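PDB 2VAP: cell division protein FtsZ 1 from Methanocaldococcus jannaschii, which binds and probably hydrolyses GTP and polymerises, GTP-dependently, into the ring that probably forms at the future cell division site. Local coordinates for residues V125-G130 and P141-I146; T154-T159 and E178-H183; T186-P191 and L334-G339; M268-P273 and V304-S309. All blocks are in the same frame, centred on the assembly; numbering follows the deposited sequence.

Interaction 1 (V125-G130 and P141-I146); sequences VFITCG and PVVAEI. With GDP (guanosine-5'-diphosphate), chain B.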
loop_
_atom_site.group_PDB
_atom_site.type_symbol
_atom_site.label_atom_id
_atom_site.label_comp_id
_atom_site.label_asym_id
_atom_site.label_seq_id
_atom_site.Cartn_x
_atom_site.Cartn_y
_atom_site.Cartn_z
ATOM N N VAL A 125 -3.049 -7.015 7.516
ATOM C CA VAL A 125 -2.329 -5.854 8.041
ATOM C C VAL A 125 -1.504 -5.191 6.940
ATOM O O VAL A 125 -0.697 -5.846 6.275
ATOM C CB VAL A 125 -1.413 -6.218 9.246
ATOM C CG1 VAL A 125 -0.628 -4.993 9.724
ATOM C CG2 VAL A 125 -2.225 -6.800 10.395
ATOM N N PHE A 126 -1.732 -3.895 6.748
ATOM C CA PHE A 126 -0.908 -3.080 5.864
ATOM C C PHE A 126 0.158 -2.367 6.688
ATOM O O PHE A 126 -0.153 -1.735 7.699
ATOM C CB PHE A 126 -1.762 -2.047 5.122
ATOM C CG PHE A 126 -2.598 -2.624 4.014
ATOM C CD1 PHE A 126 -3.823 -3.226 4.288
ATOM C CD2 PHE A 126 -2.168 -2.547 2.692
ATOM C CE1 PHE A 126 -4.600 -3.756 3.261
ATOM C CE2 PHE A 126 -2.941 -3.072 1.659
ATOM C CZ PHE A 126 -4.158 -3.675 1.945
ATOM N N ILE A 127 1.412 -2.488 6.264
ATOM C CA ILE A 127 2.513 -1.760 6.891
ATOM C C ILE A 127 3.048 -0.744 5.888
ATOM O O ILE A 127 3.495 -1.112 4.799
ATOM C CB ILE A 127 3.659 -2.698 7.367
ATOM C CG1 ILE A 127 3.142 -3.744 8.360
ATOM C CG2 ILE A 127 4.788 -1.896 8.013
ATOM C CD1 ILE A 127 2.778 -5.070 7.733
ATOM N N THR A 128 2.992 0.532 6.256
ATOM C CA THR A 128 3.413 1.599 5.349
ATOM C C THR A 128 4.412 2.566 5.982
ATOM O O THR A 128 4.301 2.918 7.159
ATOM C CB THR A 128 2.198 2.359 4.735
ATOM O OG1 THR A 128 2.654 3.247 3.705
ATOM C CG2 THR A 128 1.425 3.153 5.794
ATOM N N CYS A 129 5.397 2.972 5.185
ATOM C CA CYS A 129 6.414 3.928 5.607
ATOM C C CYS A 129 7.238 4.387 4.413
ATOM O O CYS A 129 7.165 3.800 3.331
ATOM C CB CYS A 129 7.342 3.308 6.663
ATOM S SG CYS A 129 8.468 2.043 6.033
ATOM N N GLY A 130 8.011 5.448 4.616
ATOM C CA GLY A 130 9.062 5.814 3.683
ATOM C C GLY A 130 10.346 5.170 4.166
ATOM O O GLY A 130 10.819 5.476 5.261
ATOM N N PRO A 141 9.864 -3.813 9.370
ATOM C CA PRO A 141 10.046 -5.273 9.372
ATOM C C PRO A 141 9.622 -5.949 10.678
ATOM O O PRO A 141 9.194 -7.104 10.654
ATOM C CB PRO A 141 11.556 -5.442 9.156
ATOM C CG PRO A 141 12.005 -4.157 8.554
ATOM C CD PRO A 141 11.158 -3.123 9.214
ATOM N N VAL A 142 9.740 -5.238 11.798
ATOM C CA VAL A 142 9.303 -5.761 13.096
ATOM C C VAL A 142 7.774 -5.884 13.145
ATOM O O VAL A 142 7.245 -6.913 13.570
ATOM C CB VAL A 142 9.827 -4.909 14.283
ATOM C CG1 VAL A 142 9.356 -5.484 15.618
ATOM C CG2 VAL A 142 11.348 -4.824 14.255
ATOM N N VAL A 143 7.076 -4.839 12.701
ATOM C CA VAL A 143 5.612 -4.869 12.607
ATOM C C VAL A 143 5.165 -6.008 11.684
ATOM O O VAL A 143 4.230 -6.747 12.008
ATOM C CB VAL A 143 5.027 -3.513 12.117
ATOM C CG1 VAL A 143 3.505 -3.575 12.038
ATOM C CG2 VAL A 143 5.454 -2.379 13.037
ATOM N N ALA A 144 5.854 -6.152 10.552
ATOM C CA ALA A 144 5.579 -7.222 9.593
ATOM C C ALA A 144 5.742 -8.610 10.217
ATOM O O ALA A 144 4.911 -9.491 9.996
ATOM C CB ALA A 144 6.465 -7.077 8.362
ATOM N N GLU A 145 6.806 -8.792 11.000
ATOM C CA GLU A 145 7.050 -10.060 11.693
ATOM C C GLU A 145 5.946 -10.364 12.710
ATOM O O GLU A 145 5.467 -11.496 12.793
ATOM C CB GLU A 145 8.425 -10.059 12.372
ATOM C CG GLU A 145 8.803 -11.403 12.997
ATOM C CD GLU A 145 10.173 -11.408 13.658
ATOM O OE1 GLU A 145 10.824 -10.344 13.733
ATOM O OE2 GLU A 145 10.598 -12.492 14.107
ATOM N N ILE A 146 5.548 -9.343 13.467
ATOM C CA ILE A 146 4.464 -9.464 14.446
ATOM C C ILE A 146 3.143 -9.817 13.752
ATOM O O ILE A 146 2.383 -10.664 14.236
ATOM C CB ILE A 146 4.323 -8.172 15.299
ATOM C CG1 ILE A 146 5.566 -7.975 16.178
ATOM C CG2 ILE A 146 3.065 -8.221 16.168
ATOM C CD1 ILE A 146 5.727 -6.570 16.745
HETATM P PB GDP B . 11.863 8.240 9.873
HETATM O O1B GDP B . 13.149 8.105 10.652
HETATM O O2B GDP B . 10.855 9.011 10.693
HETATM O O3B GDP B . 11.327 6.865 9.558
HETATM O O3A GDP B . 12.199 9.028 8.510
HETATM P PA GDP B . 11.092 9.755 7.593
HETATM O O1A GDP B . 9.777 9.017 7.599
HETATM O O2A GDP B . 10.918 11.202 7.992
HETATM O "O5'" GDP B . 11.764 9.679 6.136
HETATM C "C5'" GDP B . 12.115 8.419 5.575
HETATM C "C4'" GDP B . 11.961 8.482 4.064
HETATM O "O4'" GDP B . 10.619 8.845 3.724
HETATM C "C3'" GDP B . 12.860 9.544 3.453
HETATM O "O3'" GDP B . 14.111 8.992 3.033
HETATM C "C2'" GDP B . 12.047 10.101 2.302
HETATM O "O2'" GDP B . 12.327 9.384 1.098
HETATM C "C1'" GDP B . 10.603 9.836 2.693
HETATM N N9 GDP B . 9.922 11.066 3.185
HETATM C C8 GDP B . 10.418 12.020 4.002
HETATM N N7 GDP B . 9.498 12.993 4.239
HETATM C C5 GDP B . 8.380 12.661 3.564
HETATM C C6 GDP B . 7.026 13.237 3.369
HETATM O O6 GDP B . 6.699 14.312 3.918
HETATM N N1 GDP B . 6.161 12.569 2.586
HETATM C C2 GDP B . 6.482 11.406 1.981
HETATM N N2 GDP B . 5.561 10.786 1.205
HETATM N N3 GDP B . 7.701 10.826 2.116
HETATM C C4 GDP B . 8.668 11.393 2.877
#

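Interaction 2 (T154-T159 and E178-H183); sequences TVAVVT and ERLKQH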
loop_
_atom_site.group_PDB
_atom_site.type_symbol
_atom_site.label_atom_id
_atom_site.label_comp_id
_atom_site.label_asym_id
_atom_site.label_seq_id
_atom_site.Cartn_x
_atom_site.Cartn_y
_atom_site.Cartn_z
ATOM N N THR A 154 -0.086 -10.301 5.396
ATOM C CA THR A 154 0.839 -9.213 5.704
ATOM C C THR A 154 1.344 -8.529 4.436
ATOM O O THR A 154 2.101 -9.113 3.656
ATOM C CB THR A 154 2.018 -9.735 6.561
ATOM O OG1 THR A 154 1.499 -10.414 7.710
ATOM C CG2 THR A 154 2.921 -8.599 7.016
ATOM N N VAL A 155 0.914 -7.284 4.242
ATOM C CA VAL A 155 1.247 -6.524 3.036
ATOM C C VAL A 155 1.955 -5.222 3.400
ATOM O O VAL A 155 1.451 -4.437 4.201
ATOM C CB VAL A 155 -0.019 -6.216 2.188
ATOM C CG1 VAL A 155 0.327 -5.366 0.967
ATOM C CG2 VAL A 155 -0.707 -7.508 1.755
ATOM N N ALA A 156 3.128 -5.006 2.813
ATOM C CA ALA A 156 3.839 -3.746 2.986
ATOM C C ALA A 156 3.661 -2.868 1.756
ATOM O O ALA A 156 3.711 -3.355 0.626
ATOM C CB ALA A 156 5.313 -3.993 3.261
ATOM N N VAL A 157 3.423 -1.581 1.988
ATOM C CA VAL A 157 3.379 -0.588 0.917
ATOM C C VAL A 157 4.362 0.507 1.303
ATOM O O VAL A 157 4.081 1.332 2.176
ATOM C CB VAL A 157 1.960 -0.001 0.699
ATOM C CG1 VAL A 157 1.958 0.970 -0.481
ATOM C CG2 VAL A 157 0.938 -1.112 0.468
ATOM N N VAL A 158 5.527 0.488 0.665
ATOM C CA VAL A 158 6.646 1.335 1.076
ATOM C C VAL A 158 7.270 2.080 -0.098
ATOM O O VAL A 158 7.187 1.633 -1.245
ATOM C CB VAL A 158 7.749 0.516 1.811
ATOM C CG1 VAL A 158 7.238 -0.008 3.150
ATOM C CG2 VAL A 158 8.258 -0.634 0.938
ATOM N N THR A 159 7.894 3.217 0.199
ATOM C CA THR A 159 8.635 3.968 -0.808
ATOM C C THR A 159 10.140 3.822 -0.627
ATOM O O THR A 159 10.625 3.618 0.489
ATOM C CB THR A 159 8.290 5.477 -0.800
ATOM O OG1 THR A 159 8.640 6.048 0.466
ATOM C CG2 THR A 159 6.811 5.701 -1.074
ATOM N N GLU A 178 15.108 -5.584 2.298
ATOM C CA GLU A 178 15.534 -6.978 2.421
ATOM C C GLU A 178 14.950 -7.631 3.678
ATOM O O GLU A 178 14.530 -8.790 3.642
ATOM C CB GLU A 178 17.066 -7.072 2.422
ATOM C CG GLU A 178 17.630 -8.497 2.394
ATOM C CD GLU A 178 17.337 -9.240 1.098
ATOM O OE1 GLU A 178 17.040 -10.451 1.166
ATOM O OE2 GLU A 178 17.402 -8.620 0.015
ATOM N N ARG A 179 14.923 -6.880 4.779
ATOM C CA ARG A 179 14.350 -7.364 6.038
ATOM C C ARG A 179 12.830 -7.520 5.955
ATOM O O ARG A 179 12.271 -8.467 6.513
ATOM C CB ARG A 179 14.728 -6.448 7.206
ATOM C CG ARG A 179 16.217 -6.431 7.540
ATOM C CD ARG A 179 16.494 -5.778 8.891
ATOM N NE ARG A 179 15.970 -4.415 8.984
ATOM C CZ ARG A 179 16.626 -3.321 8.607
ATOM N NH1 ARG A 179 17.849 -3.405 8.098
ATOM N NH2 ARG A 179 16.053 -2.132 8.738
ATOM N N LEU A 180 12.174 -6.590 5.259
ATOM C CA LEU A 180 10.727 -6.656 5.031
ATOM C C LEU A 180 10.330 -7.886 4.218
ATOM O O LEU A 180 9.333 -8.542 4.525
ATOM C CB LEU A 180 10.222 -5.391 4.327
ATOM C CG LEU A 180 9.763 -4.193 5.163
ATOM C CD1 LEU A 180 9.510 -2.996 4.258
ATOM C CD2 LEU A 180 8.514 -4.521 5.977
ATOM N N LYS A 181 11.123 -8.187 3.190
ATOM C CA LYS A 181 10.890 -9.325 2.297
ATOM C C LYS A 181 10.797 -10.654 3.055
ATOM O O LYS A 181 10.094 -11.573 2.630
ATOM C CB LYS A 181 12.001 -9.394 1.243
ATOM C CG LYS A 181 11.727 -10.343 0.079
ATOM C CD LYS A 181 12.884 -10.372 -0.914
ATOM C CE LYS A 181 14.030 -11.254 -0.432
ATOM N NZ LYS A 181 15.147 -11.297 -1.416
ATOM N N GLN A 182 11.502 -10.738 4.181
ATOM C CA GLN A 182 11.517 -11.943 5.009
ATOM C C GLN A 182 10.222 -12.133 5.803
ATOM O O GLN A 182 9.935 -13.238 6.271
ATOM C CB GLN A 182 12.717 -11.922 5.967
ATOM C CG GLN A 182 14.084 -11.817 5.288
ATOM C CD GLN A 182 14.452 -13.051 4.477
ATOM O OE1 GLN A 182 14.185 -14.184 4.882
ATOM N NE2 GLN A 182 15.078 -12.833 3.326
ATOM N N HIS A 183 9.443 -11.059 5.946
ATOM C CA HIS A 183 8.258 -11.068 6.809
ATOM C C HIS A 183 6.991 -10.518 6.145
ATOM O O HIS A 183 6.055 -10.106 6.835
ATOM C CB HIS A 183 8.537 -10.292 8.103
ATOM C CG HIS A 183 9.739 -10.773 8.855
ATOM N ND1 HIS A 183 9.742 -11.943 9.583
ATOM C CD2 HIS A 183 10.976 -10.239 8.994
ATOM C CE1 HIS A 183 10.930 -12.110 10.136
ATOM N NE2 HIS A 183 11.697 -11.091 9.794
#

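Interaction 3 (T186-P191 and L334-G339); sequences TLVVIP and LLVITG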
loop_
_atom_site.group_PDB
_atom_site.type_symbol
_atom_site.label_atom_id
_atom_site.label_comp_id
_atom_site.label_asym_id
_atom_site.label_seq_id
_atom_site.Cartn_x
_atom_site.Cartn_y
_atom_site.Cartn_z
ATOM N N THR A 186 3.067 -9.965 0.526
ATOM C CA THR A 186 3.275 -9.116 -0.645
ATOM C C THR A 186 4.006 -7.853 -0.202
ATOM O O THR A 186 3.640 -7.231 0.799
ATOM C CB THR A 186 1.943 -8.750 -1.340
ATOM O OG1 THR A 186 1.285 -9.944 -1.772
ATOM C CG2 THR A 186 2.182 -7.859 -2.558
ATOM N N LEU A 187 5.052 -7.500 -0.944
ATOM C CA LEU A 187 5.830 -6.297 -0.683
ATOM C C LEU A 187 5.678 -5.328 -1.854
ATOM O O LEU A 187 6.306 -5.494 -2.904
ATOM C CB LEU A 187 7.302 -6.660 -0.432
ATOM C CG LEU A 187 8.380 -5.578 -0.266
ATOM C CD1 LEU A 187 8.049 -4.587 0.842
ATOM C CD2 LEU A 187 9.732 -6.229 -0.011
ATOM N N VAL A 188 4.816 -4.331 -1.670
ATOM C CA VAL A 188 4.574 -3.319 -2.692
ATOM C C VAL A 188 5.597 -2.202 -2.524
ATOM O O VAL A 188 5.621 -1.522 -1.494
ATOM C CB VAL A 188 3.135 -2.744 -2.614
ATOM C CG1 VAL A 188 2.889 -1.771 -3.752
ATOM C CG2 VAL A 188 2.096 -3.862 -2.635
ATOM N N VAL A 189 6.444 -2.029 -3.535
ATOM C CA VAL A 189 7.509 -1.028 -3.490
ATOM C C VAL A 189 7.273 0.094 -4.505
ATOM O O VAL A 189 7.029 -0.159 -5.687
ATOM C CB VAL A 189 8.925 -1.678 -3.649
ATOM C CG1 VAL A 189 9.078 -2.382 -4.999
ATOM C CG2 VAL A 189 10.030 -0.647 -3.435
ATOM N N ILE A 190 7.333 1.332 -4.017
ATOM C CA ILE A 190 7.169 2.519 -4.852
ATOM C C ILE A 190 8.479 3.309 -4.873
ATOM O O ILE A 190 8.868 3.890 -3.860
ATOM C CB ILE A 190 6.015 3.424 -4.340
ATOM C CG1 ILE A 190 4.701 2.638 -4.263
ATOM C CG2 ILE A 190 5.861 4.665 -5.228
ATOM C CD1 ILE A 190 3.657 3.257 -3.341
ATOM N N PRO A 191 9.172 3.325 -6.026
ATOM C CA PRO A 191 10.406 4.105 -6.098
ATOM C C PRO A 191 10.109 5.587 -6.326
ATOM O O PRO A 191 9.676 5.973 -7.416
ATOM C CB PRO A 191 11.148 3.487 -7.288
ATOM C CG PRO A 191 10.095 2.829 -8.125
ATOM C CD PRO A 191 8.856 2.645 -7.297
ATOM N N LEU A 334 -5.998 2.054 -10.592
ATOM C CA LEU A 334 -4.864 1.582 -9.804
ATOM C C LEU A 334 -4.549 0.143 -10.188
ATOM O O LEU A 334 -5.410 -0.739 -10.108
ATOM C CB LEU A 334 -5.134 1.687 -8.298
ATOM C CG LEU A 334 -4.092 1.034 -7.375
ATOM C CD1 LEU A 334 -2.757 1.784 -7.396
ATOM C CD2 LEU A 334 -4.615 0.916 -5.951
ATOM N N LEU A 335 -3.310 -0.076 -10.611
ATOM C CA LEU A 335 -2.832 -1.400 -10.969
ATOM C C LEU A 335 -1.711 -1.805 -10.018
ATOM O O LEU A 335 -0.741 -1.066 -9.848
ATOM C CB LEU A 335 -2.337 -1.403 -12.421
ATOM C CG LEU A 335 -1.804 -2.699 -13.037
ATOM C CD1 LEU A 335 -2.902 -3.742 -13.187
ATOM C CD2 LEU A 335 -1.157 -2.408 -14.381
ATOM N N VAL A 336 -1.864 -2.965 -9.385
ATOM C CA VAL A 336 -0.820 -3.524 -8.530
ATOM C C VAL A 336 -0.385 -4.862 -9.118
ATOM O O VAL A 336 -1.139 -5.836 -9.103
ATOM C CB VAL A 336 -1.283 -3.690 -7.058
ATOM C CG1 VAL A 336 -0.160 -4.272 -6.202
ATOM C CG2 VAL A 336 -1.745 -2.356 -6.482
ATOM N N ILE A 337 0.836 -4.885 -9.644
ATOM C CA ILE A 337 1.388 -6.049 -10.330
ATOM C C ILE A 337 2.270 -6.846 -9.370
ATOM O O ILE A 337 3.193 -6.293 -8.775
ATOM C CB ILE A 337 2.200 -5.603 -11.579
ATOM C CG1 ILE A 337 1.293 -4.911 -12.613
ATOM C CG2 ILE A 337 2.965 -6.763 -12.193
ATOM C CD1 ILE A 337 0.262 -5.813 -13.280
ATOM N N THR A 338 1.988 -8.141 -9.229
ATOM C CA THR A 338 2.682 -8.985 -8.248
ATOM C C THR A 338 3.579 -10.050 -8.884
ATOM O O THR A 338 3.437 -10.375 -10.066
ATOM C CB THR A 338 1.688 -9.678 -7.279
ATOM O OG1 THR A 338 0.853 -10.586 -8.009
ATOM C CG2 THR A 338 0.817 -8.654 -6.557
ATOM N N GLY A 339 4.502 -10.582 -8.083
ATOM C CA GLY A 339 5.394 -11.659 -8.510
ATOM C C GLY A 339 6.499 -11.232 -9.458
ATOM O O GLY A 339 6.935 -12.022 -10.299
#

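Interaction 4 (M268-P273 and V304-S309); sequences MALNSP and VATVSS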
loop_
_atom_site.group_PDB
_atom_site.type_symbol
_atom_site.label_atom_id
_atom_site.label_comp_id
_atom_site.label_asym_id
_atom_site.label_seq_id
_atom_site.Cartn_x
_atom_site.Cartn_y
_atom_site.Cartn_z
ATOM N N MET A 268 -2.364 4.693 -19.401
ATOM C CA MET A 268 -1.499 5.482 -18.525
ATOM C C MET A 268 -0.984 4.651 -17.347
ATOM O O MET A 268 0.184 4.764 -16.968
ATOM C CB MET A 268 -2.236 6.732 -18.027
ATOM C CG MET A 268 -1.366 7.722 -17.257
ATOM S SD MET A 268 -2.291 9.128 -16.603
ATOM C CE MET A 268 -2.562 10.088 -18.093
ATOM N N ALA A 269 -1.856 3.814 -16.786
ATOM C CA ALA A 269 -1.494 2.934 -15.671
ATOM C C ALA A 269 -0.447 1.891 -16.070
ATOM O O ALA A 269 0.522 1.670 -15.342
ATOM C CB ALA A 269 -2.737 2.259 -15.098
ATOM N N LEU A 270 -0.645 1.259 -17.226
ATOM C CA LEU A 270 0.285 0.246 -17.735
ATOM C C LEU A 270 1.645 0.834 -18.117
ATOM O O LEU A 270 2.672 0.160 -18.008
ATOM C CB LEU A 270 -0.324 -0.501 -18.927
ATOM C CG LEU A 270 -1.382 -1.567 -18.617
ATOM C CD1 LEU A 270 -2.258 -1.834 -19.834
ATOM C CD2 LEU A 270 -0.739 -2.858 -18.119
ATOM N N ASN A 271 1.638 2.091 -18.557
ATOM C CA ASN A 271 2.860 2.791 -18.949
ATOM C C ASN A 271 3.427 3.686 -17.841
ATOM O O ASN A 271 4.321 4.499 -18.089
ATOM C CB ASN A 271 2.617 3.610 -20.222
ATOM C CG ASN A 271 2.404 2.739 -21.449
ATOM O OD1 ASN A 271 1.338 2.768 -22.066
ATOM N ND2 ASN A 271 3.418 1.959 -21.810
ATOM N N SER A 272 2.909 3.527 -16.623
ATOM C CA SER A 272 3.338 4.340 -15.482
ATOM C C SER A 272 4.818 4.140 -15.154
ATOM O O SER A 272 5.298 3.004 -15.134
ATOM C CB SER A 272 2.484 4.039 -14.248
ATOM O OG SER A 272 2.936 4.771 -13.120
ATOM N N PRO A 273 5.547 5.249 -14.903
ATOM C CA PRO A 273 6.946 5.181 -14.472
ATOM C C PRO A 273 7.126 4.396 -13.171
ATOM O O PRO A 273 8.199 3.841 -12.933
ATOM C CB PRO A 273 7.318 6.652 -14.257
ATOM C CG PRO A 273 6.373 7.409 -15.116
ATOM C CD PRO A 273 5.089 6.644 -15.040
ATOM N N VAL A 304 -9.843 -4.183 -17.427
ATOM C CA VAL A 304 -9.369 -5.527 -17.079
ATOM C C VAL A 304 -8.888 -6.302 -18.310
ATOM O O VAL A 304 -7.847 -6.960 -18.264
ATOM C CB VAL A 304 -10.451 -6.342 -16.319
ATOM C CG1 VAL A 304 -9.905 -7.698 -15.881
ATOM C CG2 VAL A 304 -10.949 -5.569 -15.109
ATOM N N ALA A 305 -9.643 -6.207 -19.405
ATOM C CA ALA A 305 -9.289 -6.874 -20.661
ATOM C C ALA A 305 -7.954 -6.376 -21.217
ATOM O O ALA A 305 -7.155 -7.168 -21.727
ATOM C CB ALA A 305 -10.397 -6.694 -21.691
ATOM N N THR A 306 -7.721 -5.069 -21.109
ATOM C CA THR A 306 -6.478 -4.448 -21.568
ATOM C C THR A 306 -5.281 -4.929 -20.743
ATOM O O THR A 306 -4.229 -5.254 -21.299
ATOM C CB THR A 306 -6.574 -2.899 -21.546
ATOM O OG1 THR A 306 -7.719 -2.478 -22.298
ATOM C CG2 THR A 306 -5.326 -2.262 -22.148
ATOM N N VAL A 307 -5.452 -4.981 -19.422
ATOM C CA VAL A 307 -4.409 -5.480 -18.522
ATOM C C VAL A 307 -4.117 -6.959 -18.790
ATOM O O VAL A 307 -2.953 -7.360 -18.879
ATOM C CB VAL A 307 -4.777 -5.262 -17.028
ATOM C CG1 VAL A 307 -3.776 -5.954 -16.110
ATOM C CG2 VAL A 307 -4.842 -3.779 -16.702
ATOM N N SER A 308 -5.179 -7.751 -18.939
ATOM C CA SER A 308 -5.061 -9.193 -19.170
ATOM C C SER A 308 -4.318 -9.530 -20.464
ATOM O O SER A 308 -3.519 -10.468 -20.498
ATOM C CB SER A 308 -6.441 -9.856 -19.163
ATOM O OG SER A 308 -6.329 -11.268 -19.230
ATOM N N SER A 309 -4.585 -8.759 -21.517
ATOM C CA SER A 309 -3.934 -8.954 -22.815
ATOM C C SER A 309 -2.452 -8.580 -22.775
ATOM O O SER A 309 -1.632 -9.193 -23.461
ATOM C CB SER A 309 -4.653 -8.151 -23.903
ATOM O OG SER A 309 -4.621 -6.763 -23.621
#

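Interaction 1 (V125-G130 and P141-I146)
Ile127 lays its branched side chain against Val143 and Ala144, pinning strand 124-130 to helix 135-149, the first two elements of a beta-alpha-beta unit in the Rossmann-like GTPase domain that FtsZ shares with tubulin. The contact is small and wholly apolar. Ile127 CG1 meets Val143 CG1 at 3.7 Å, and the two side chains slide past each other in opposite directions instead of meeting end on. Val143 CG1 stands anti to its own backbone N (chi1 -180°), the branch that reaches the isoleucine. On the strand side, the isoleucine chain turns at chi2 95°, well away from a staggered value, and carries CD1 over the helix backbone. There Ile127 CD1 comes to 4.0 Å from Ala144 CA, and to 4.2 Å from Ala144 CB. The small alanine thus lets the isoleucine tip approach the main chain of the helix. All three residues are buried. Val143 also touches Val43 and Cys45 of strand 40-45, so helix 135-149 spans two neighbouring strands of the parallel sheet, 124-130 and 40-45. Ile127 in turn touches Thr154 of strand 153-160, a contact between adjacent strands. The loop between strand and helix is the glycine-rich signature of the tubulin and FtsZ family; the amides of Gly134 and Gly136 bond to GDP. Three residues on from Ile127, the chain reaches the nucleotide: O of Gly130, a residue with no side chain, lies 3.2 Å from C5' of the GDP ribose.

Interaction 2 (T154-T159 and E178-H183)
Leu180 fills the tightly packed half of this contact, its two methyls divided between two residues of strand 153-160. CD1 of Leu180 meets CG1 of Val158 tip to tip at 3.9 Å, and CD2 of Leu180 lies 4.2 Å from CB of Ala156. Val158 presents CG1 from the position beside its backbone N (chi1 -67°). Leu187 of the next strand touches all three residues and closes this buried patch. The fit has a more polar edge: Thr154 turns its methyl to the chain leaving the helix, with CG2 of Thr154 3.5 Å from O of His183, while its hydroxyl bonds instead to Ser147 and Ala152. The end of the His183 side chain leads away from the strand; its CB packs on Ala144 and its ring reaches Glu145, both of helix 135-149. On the looser outer side of helix 167-181, Lys181 NZ and Glu178 OE1 form a salt bridge, a weak hydrogen bond of 3.3 Å; Lys181 also makes a cation-pi contact with Phe346, and the exposed Gln182 is poorly ordered. This helix, with Leu180 turned to the sheet and Glu178 and Lys181 on its outer side, connects strands 153-160 and 186-191 in a beta-alpha-beta crossover.

Interaction 3 (T186-P191 and L334-G339)
Val188 and Thr186 touch Val336 and Thr338 across the junction of the two FtsZ domains, where the edge strand 186-191 of the parallel GTPase sheet approaches strand 331-338 of the mixed C-terminal sheet. The direct contacts are between methyl groups. CG2 of Val188 lies 4.2 Å from CG1 of Val336, the branch that stands anti to the backbone N (chi1 -180°) and reaches out across the junction. The second pair is two threonines that meet by their carbon branches, CG2 of Thr186 being 4.3 Å from CG2 of Thr338. Both distances are relaxed, and the backbones stay well apart: CA of Thr186 and CA of Thr338 are separated by 7.6 Å. The strands touch through side chains alone and do not pair.

Backbone bonding is provided by a third partner. Leu187 bonds through its main chain to Gly247 and Ala249, just before and at the start of strand 249-256, which is itself the neighbour of strand 331-338. Ile251 of that strand touches both Val188 and Val336, completing the apolar patch. A polar bond lies beside the apolar contacts: Thr186, with its methyl turned to Thr338, uses its buried OG1 for a hydrogen bond to O of Met243.

Interaction 4 (M268-P273 and V304-S309)
Two neighbouring helices of the FtsZ C-terminal domain, 261-270 and 297-310, pack side by side on the same face of its four-stranded sheet, and at this point Leu270 of the first lies against Thr306 and Val307 of the second. Leu270 belongs to the last turn of its helix; Asn271 is the first residue to leave helical geometry. With CG anti to the carbonyl carbon (chi1 -77°), the leucine extends across the groove between the helices, and its two methyls take different targets. CD1 of Leu270 comes 3.9 Å from CG2 of Thr306, the two side chains crossing at a slant. The same CD1 lies 4.4 Å from CA of Val307, while CD2 of Leu270 is 4.4 Å from CG2 of Val307. The threonine presents its carbon branch because OG1 lies beside its own backbone N (chi1 -54°) and is bonded to O of Glu302, one turn back in the same helix. Val266, one turn before Leu270, touches Thr306 and Val307 as well, so successive turns of one helix flank the other. On the sheet side, Leu335 of strand 331-338 is touched by both Leu270 and Val307, which seats the pair on the sheet. Burial is graded: Val307 is buried, whereas Leu270 and Thr306 remain partly exposed. With the threonine hydroxyl bonded within its own helix and carbon meeting carbon everywhere else, the two segments are held by dispersion and the exclusion of water, without a directional bond to fix their spacing.

The four contacts form a path from the nucleotide to the far side of the C-terminal domain. Interactions 1 and 2 lie on adjacent strands, their centres 7 Å apart, joined by a probable hydrogen bond from Ile127 N to Val155 O (2.8 Å). Interaction 2 passes to interaction 3 in the same way, through a probable hydrogen bond from Val188 N to Ala156 O (2.7 Å), so one parallel sheet supplies a strand to all three. From GDP, beside Gly130, the side chain of Val158 is about 9 Å away and that of Val188 about 14 Å. Strand 331-338 then links interactions 3 and 4: Leu335 CD1 lies 3.8 Å from Val307 CG1, and Leu335 CD2 3.8 Å from Leu270 CD2.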